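Local coordinates for two-domain protein containing predicted PHP-like metal-dependent phosphoesterase (Bacteroides vulgatus ATCC 8482, PDB 3E38) that binds three zinc ions in a PHP-type domain and is probably a metal-dependent phosphoesterase, possibly acting as a 5'-3' exonuclease on DNA or RNA, at residues Cys21-His26 with Thr214-Lys219; Leu48-Leu53 with Gly85-Lys90. All blocks are in the same frame, centred on the assembly; numbering follows the deposited sequence.

Contact 1 (Cys21-His26 with Thr214-Lys219); sequences CDFHMH and TFVFAK. With ZN (zinc ion), chain I.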
loop_
_atom_site.group_PDB
_atom_site.type_symbol
_atom_site.label_atom_id
_atom_site.label_comp_id
_atom_site.label_asym_id
_atom_site.label_seq_id
_atom_site.Cartn_x
_atom_site.Cartn_y
_atom_site.Cartn_z
ATOM N N CYS B 21 11.482 -2.907 -21.981
ATOM C CA CYS B 21 12.488 -1.877 -22.215
ATOM C C CYS B 21 12.011 -0.440 -22.054
ATOM O O CYS B 21 10.831 -0.142 -22.285
ATOM C CB CYS B 21 13.053 -2.055 -23.632
ATOM S SG CYS B 21 13.498 -3.761 -24.051
ATOM N N ASP B 22 12.951 0.412 -21.612
ATOM C CA ASP B 22 12.757 1.877 -21.434
ATOM C C ASP B 22 13.856 2.592 -22.214
ATOM O O ASP B 22 15.027 2.633 -21.813
ATOM C CB ASP B 22 12.749 2.253 -19.957
ATOM C CG ASP B 22 12.261 3.661 -19.698
ATOM O OD1 ASP B 22 11.845 4.318 -20.673
ATOM O OD2 ASP B 22 12.283 4.087 -18.504
ATOM N N PHE B 23 13.469 3.151 -23.348
ATOM C CA PHE B 23 14.449 3.698 -24.294
ATOM C C PHE B 23 14.667 5.197 -24.189
ATOM O O PHE B 23 15.155 5.831 -25.115
ATOM C CB PHE B 23 13.994 3.360 -25.721
ATOM C CG PHE B 23 13.929 1.874 -26.022
ATOM C CD1 PHE B 23 15.061 1.086 -25.910
ATOM C CD2 PHE B 23 12.768 1.299 -26.476
ATOM C CE1 PHE B 23 15.027 -0.232 -26.220
ATOM C CE2 PHE B 23 12.721 -0.040 -26.786
ATOM C CZ PHE B 23 13.847 -0.803 -26.650
ATOM N N HIS B 24 14.259 5.758 -23.063
ATOM C CA HIS B 24 14.283 7.214 -22.893
ATOM C C HIS B 24 14.245 7.616 -21.435
ATOM O O HIS B 24 13.265 7.451 -20.729
ATOM C CB HIS B 24 13.065 7.800 -23.613
ATOM C CG HIS B 24 13.064 9.284 -23.744
ATOM N ND1 HIS B 24 12.274 9.927 -24.673
ATOM C CD2 HIS B 24 13.793 10.246 -23.138
ATOM C CE1 HIS B 24 12.481 11.227 -24.603
ATOM N NE2 HIS B 24 13.395 11.452 -23.678
HETATM N N MSE B 25 15.366 8.132 -20.990
HETATM C CA MSE B 25 15.492 8.570 -19.623
HETATM C C MSE B 25 16.697 9.469 -19.465
HETATM O O MSE B 25 17.551 9.531 -20.355
HETATM C CB MSE B 25 15.600 7.361 -18.714
HETATM C CG MSE B 25 16.857 6.580 -18.881
HETATM SE SE MSE B 25 16.807 4.882 -17.903
HETATM C CE MSE B 25 15.302 4.144 -18.805
ATOM N N HIS B 26 16.766 10.069 -18.280
ATOM C CA HIS B 26 17.766 11.082 -17.933
ATOM C C HIS B 26 18.401 11.004 -16.579
ATOM O O HIS B 26 17.835 10.476 -15.653
ATOM C CB HIS B 26 17.119 12.452 -18.056
ATOM C CG HIS B 26 16.551 12.703 -19.413
ATOM N ND1 HIS B 26 17.268 13.299 -20.428
ATOM C CD2 HIS B 26 15.341 12.401 -19.927
ATOM C CE1 HIS B 26 16.502 13.387 -21.501
ATOM N NE2 HIS B 26 15.318 12.862 -21.213
ATOM N N THR B 214 8.148 -0.226 -23.047
ATOM C CA THR B 214 7.913 -0.955 -24.321
ATOM C C THR B 214 8.176 -2.438 -24.205
ATOM O O THR B 214 9.207 -2.885 -23.695
ATOM C CB THR B 214 8.781 -0.423 -25.503
ATOM O OG1 THR B 214 8.595 0.974 -25.653
ATOM C CG2 THR B 214 8.449 -1.109 -26.801
ATOM N N PHE B 215 7.178 -3.198 -24.607
ATOM C CA PHE B 215 7.347 -4.634 -24.742
ATOM C C PHE B 215 7.974 -4.882 -26.118
ATOM O O PHE B 215 7.416 -4.460 -27.172
ATOM C CB PHE B 215 6.028 -5.423 -24.634
ATOM C CG PHE B 215 5.405 -5.398 -23.289
ATOM C CD1 PHE B 215 6.144 -5.017 -22.185
ATOM C CD2 PHE B 215 4.106 -5.872 -23.105
ATOM C CE1 PHE B 215 5.571 -5.000 -20.923
ATOM C CE2 PHE B 215 3.520 -5.880 -21.836
ATOM C CZ PHE B 215 4.251 -5.440 -20.752
ATOM N N VAL B 216 9.137 -5.537 -26.097
ATOM C CA VAL B 216 9.880 -5.894 -27.314
ATOM C C VAL B 216 9.927 -7.416 -27.491
ATOM O O VAL B 216 10.431 -8.153 -26.630
ATOM C CB VAL B 216 11.325 -5.300 -27.327
ATOM C CG1 VAL B 216 12.030 -5.542 -28.678
ATOM C CG2 VAL B 216 11.320 -3.788 -27.024
ATOM N N PHE B 217 9.414 -7.872 -28.632
ATOM C CA PHE B 217 9.360 -9.315 -28.935
ATOM C C PHE B 217 10.544 -9.715 -29.801
ATOM O O PHE B 217 10.526 -9.660 -31.039
ATOM C CB PHE B 217 8.026 -9.690 -29.562
ATOM C CG PHE B 217 6.849 -9.122 -28.828
ATOM C CD1 PHE B 217 6.414 -9.690 -27.649
ATOM C CD2 PHE B 217 6.196 -7.999 -29.304
ATOM C CE1 PHE B 217 5.336 -9.156 -26.972
ATOM C CE2 PHE B 217 5.136 -7.490 -28.633
ATOM C CZ PHE B 217 4.707 -8.067 -27.462
ATOM N N ALA B 218 11.565 -10.134 -29.077
ATOM C CA ALA B 218 12.894 -10.431 -29.586
ATOM C C ALA B 218 13.134 -11.922 -29.753
ATOM O O ALA B 218 12.537 -12.721 -29.064
ATOM C CB ALA B 218 13.965 -9.805 -28.618
ATOM N N LYS B 219 14.000 -12.263 -30.692
ATOM C CA LYS B 219 14.329 -13.654 -30.999
ATOM C C LYS B 219 15.384 -14.075 -30.014
ATOM O O LYS B 219 15.666 -15.258 -29.827
ATOM C CB LYS B 219 14.850 -13.812 -32.429
ATOM C CG LYS B 219 13.824 -13.589 -33.544
ATOM C CD LYS B 219 14.468 -13.566 -34.940
HETATM ZN ZN ZN I . 13.707 13.363 -22.659
HETATM O O HOH W 1 12.247 14.099 -24.000
#
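Cys-21 and Thr-214 form an antiparallel hydrogen-bonded pair, their backbones joined by two reciprocal bonds. Cys-21 N donates a hydrogen bond to Thr-214 O at 2.8 Å, lying in the carbonyl plane, and the return bond from Thr-214 N to Cys-21 O is equally short and nearly straight, with 160° at the hydrogen. The apolar contacts gather on one methyl group. Val-216 CG2 lies 3.7 Å from Cys-21 SG and 3.9 Å from Phe-23 CZ, meeting the Phe-23 ring at its edge, close to the ring plane. With CG anti to its carbonyl carbon (chi1 -63°), Phe-23 carries its ring back toward strand 213-218, where CE2 also comes within 4.2 Å of Thr-214 CB. Helix 223-231 packs on the same aromatic through Ile-226 and Leu-230. The hydroxyl of Thr-214 is hydrogen-bonded to Gly-191 O on strand 188-192. The Cys-21/Thr-214 bridge joins strand 17-22 to strand 213-218 in the mixed sheet of the PHP domain, and the chain leaving it carries the His-X-His pair of the zinc site. Of the two segments, 21-26 alone coordinates metal, further along the chain. His-24 NE2 and His-26 NE2 each bind zinc at 2.2 Å, alongside a water at 2.1 Å, while Glu-93 and Asp-194 complete the protein ligands. The two imidazoles are steadied from behind: His-24 ND1 is hydrogen-bonded to Glu-167 and His-26 ND1 to Ser-30, second-shell bonds that fix how each ring is turned. The carboxylate of Glu-167 would probably also make the His-24 imidazole a stronger donor to the metal.

Contact 2 (Leu48-Leu53 with Gly85-Lys90); sequences LDAISL and GILLIK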
loop_
_atom_site.group_PDB
_atom_site.type_symbol
_atom_site.label_atom_id
_atom_site.label_comp_id
_atom_site.label_asym_id
_atom_site.label_seq_id
_atom_site.Cartn_x
_atom_site.Cartn_y
_atom_site.Cartn_z
ATOM N N LEU B 48 12.881 -4.824 -15.637
ATOM C CA LEU B 48 13.203 -4.402 -16.976
ATOM C C LEU B 48 14.344 -5.226 -17.403
ATOM O O LEU B 48 15.056 -5.760 -16.573
ATOM C CB LEU B 48 13.621 -2.933 -17.025
ATOM C CG LEU B 48 12.664 -1.809 -16.744
ATOM C CD1 LEU B 48 13.322 -0.506 -17.278
ATOM C CD2 LEU B 48 11.381 -2.094 -17.428
ATOM N N ASP B 49 14.517 -5.285 -18.720
ATOM C CA ASP B 49 15.599 -6.038 -19.360
ATOM C C ASP B 49 16.649 -5.148 -20.024
ATOM O O ASP B 49 17.833 -5.501 -20.178
ATOM C CB ASP B 49 15.009 -6.947 -20.432
ATOM C CG ASP B 49 14.108 -8.016 -19.852
ATOM O OD1 ASP B 49 14.567 -8.788 -18.989
ATOM O OD2 ASP B 49 12.955 -8.111 -20.287
ATOM N N ALA B 50 16.191 -3.979 -20.423
ATOM C CA ALA B 50 17.018 -3.068 -21.186
ATOM C C ALA B 50 16.593 -1.615 -21.032
ATOM O O ALA B 50 15.402 -1.276 -20.857
ATOM C CB ALA B 50 17.025 -3.494 -22.680
ATOM N N ILE B 51 17.602 -0.768 -21.130
ATOM C CA ILE B 51 17.411 0.661 -21.026
ATOM C C ILE B 51 18.369 1.411 -21.885
ATOM O O ILE B 51 19.370 0.906 -22.293
ATOM C CB ILE B 51 17.665 1.175 -19.557
ATOM C CG1 ILE B 51 19.123 1.000 -19.174
ATOM C CG2 ILE B 51 16.753 0.478 -18.539
ATOM C CD1 ILE B 51 19.480 1.528 -17.759
ATOM N N SER B 52 18.021 2.647 -22.146
ATOM C CA SER B 52 18.905 3.567 -22.807
ATOM C C SER B 52 18.848 4.899 -22.059
ATOM O O SER B 52 17.789 5.534 -22.012
ATOM C CB SER B 52 18.478 3.756 -24.271
ATOM O OG SER B 52 19.390 4.578 -24.992
ATOM N N LEU B 53 19.970 5.278 -21.459
ATOM C CA LEU B 53 20.112 6.581 -20.794
ATOM C C LEU B 53 20.396 7.564 -21.934
ATOM O O LEU B 53 21.496 7.602 -22.517
ATOM C CB LEU B 53 21.208 6.537 -19.743
ATOM C CG LEU B 53 21.401 7.670 -18.738
ATOM C CD1 LEU B 53 20.108 8.108 -18.097
ATOM C CD2 LEU B 53 22.416 7.218 -17.660
ATOM N N GLY B 85 22.680 -7.616 -15.001
ATOM C CA GLY B 85 22.124 -8.242 -16.184
ATOM C C GLY B 85 21.185 -7.401 -16.996
ATOM O O GLY B 85 20.345 -7.924 -17.718
ATOM N N ILE B 86 21.323 -6.088 -16.875
ATOM C CA ILE B 86 20.545 -5.123 -17.696
ATOM C C ILE B 86 21.339 -4.776 -18.943
ATOM O O ILE B 86 22.552 -4.519 -18.874
ATOM C CB ILE B 86 20.202 -3.804 -16.927
ATOM C CG1 ILE B 86 19.538 -4.109 -15.580
ATOM C CG2 ILE B 86 19.341 -2.821 -17.780
ATOM C CD1 ILE B 86 18.368 -5.084 -15.622
ATOM N N LEU B 87 20.647 -4.832 -20.075
ATOM C CA LEU B 87 21.182 -4.481 -21.393
ATOM C C LEU B 87 21.158 -2.976 -21.543
ATOM O O LEU B 87 20.108 -2.355 -21.358
ATOM C CB LEU B 87 20.358 -5.116 -22.558
ATOM C CG LEU B 87 20.286 -6.662 -22.659
ATOM C CD1 LEU B 87 19.306 -7.099 -23.752
ATOM C CD2 LEU B 87 21.653 -7.318 -22.880
ATOM N N LEU B 88 22.306 -2.421 -21.924
ATOM C CA LEU B 88 22.502 -0.974 -22.003
ATOM C C LEU B 88 22.751 -0.504 -23.425
ATOM O O LEU B 88 23.804 -0.702 -23.996
ATOM C CB LEU B 88 23.637 -0.583 -21.047
ATOM C CG LEU B 88 24.026 0.842 -20.676
ATOM C CD1 LEU B 88 22.978 1.571 -19.888
ATOM C CD2 LEU B 88 25.303 0.769 -19.873
ATOM N N ILE B 89 21.746 0.152 -23.959
ATOM C CA ILE B 89 21.739 0.716 -25.306
ATOM C C ILE B 89 22.175 2.181 -25.163
ATOM O O ILE B 89 21.555 2.991 -24.463
ATOM C CB ILE B 89 20.315 0.601 -25.913
ATOM C CG1 ILE B 89 19.861 -0.851 -25.884
ATOM C CG2 ILE B 89 20.173 1.245 -27.355
ATOM C CD1 ILE B 89 18.331 -0.992 -26.036
ATOM N N LYS B 90 23.281 2.491 -25.807
ATOM C CA LYS B 90 23.803 3.843 -25.874
ATOM C C LYS B 90 22.843 4.704 -26.708
ATOM O O LYS B 90 22.385 4.332 -27.791
ATOM C CB LYS B 90 25.199 3.851 -26.482
ATOM C CG LYS B 90 25.728 5.276 -26.721
ATOM C CD LYS B 90 27.131 5.287 -27.351
ATOM C CE LYS B 90 28.241 5.312 -26.299
ATOM N NZ LYS B 90 28.330 6.642 -25.661
HETATM O O HOH W 2 22.708 4.214 -22.199
#
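Ser-52 reaches across to Ile-89 with its whole side chain. CB sits 3.2 Å from Ile-89 O and 4.0 Å from Ile-89 CB; at the tip, OG, swung anti to the backbone N (chi1 -175°), donates to Ile-89 O at 2.7 Å from above the carbonyl plane. A water bonded to Leu-53 N also donates to this oxygen, so two hydrogen bonds grip it. An alanine here is likely to cost the Ile-89 carbonyl one of its two hydrogen bonds, leaving the one from the water, and to remove the side-chain tie between the strands. Their pairing is parallel, between strands 50-56 and 87-95 of a beta-alpha-beta unit whose connecting helix, 72-83, ends in a Schellman motif at Gly-85. Leu-87 N bonds to Asp-49 O, Leu-87 O accepts from Ile-51 N at 3.0 Å, and Ile-89 N bonds to Ile-51 O. Ala-50 CB and Leu-87 CB meet at 3.7 Å on one face of the sheet, where Ile-226 of helix 223-231 touches both residues. On the face bearing Ile-51 and Leu-88, Ile-51 CG1 touches Leu-88 CD1 at 4.0 Å and Ile-86 CG2 at 4.1 Å, the two approaching at roughly a right angle to each other.

In the fold
From the N terminus, strand 17-22 runs into the zinc-binding segment 24-26, and its partner in contact 1 arrives only with strand 213-218, closing a loop of 187 residues. Contact 2 falls wholly within that loop and closes a much shorter one of 31 residues through helix 72-83, so the two nest without crossing. Strands 17-22 and 50-56 are parallel neighbours, which places 213-218, 17-22, 50-56 and 87-95 in succession across one mixed sheet. The contacts meet directly: Asp-22 probably exchanges backbone hydrogen bonds with Ala-50 and Ser-52, and Phe-23 packs on Ile-89. Helix 223-231, following strand 213-218, touches side chains of both.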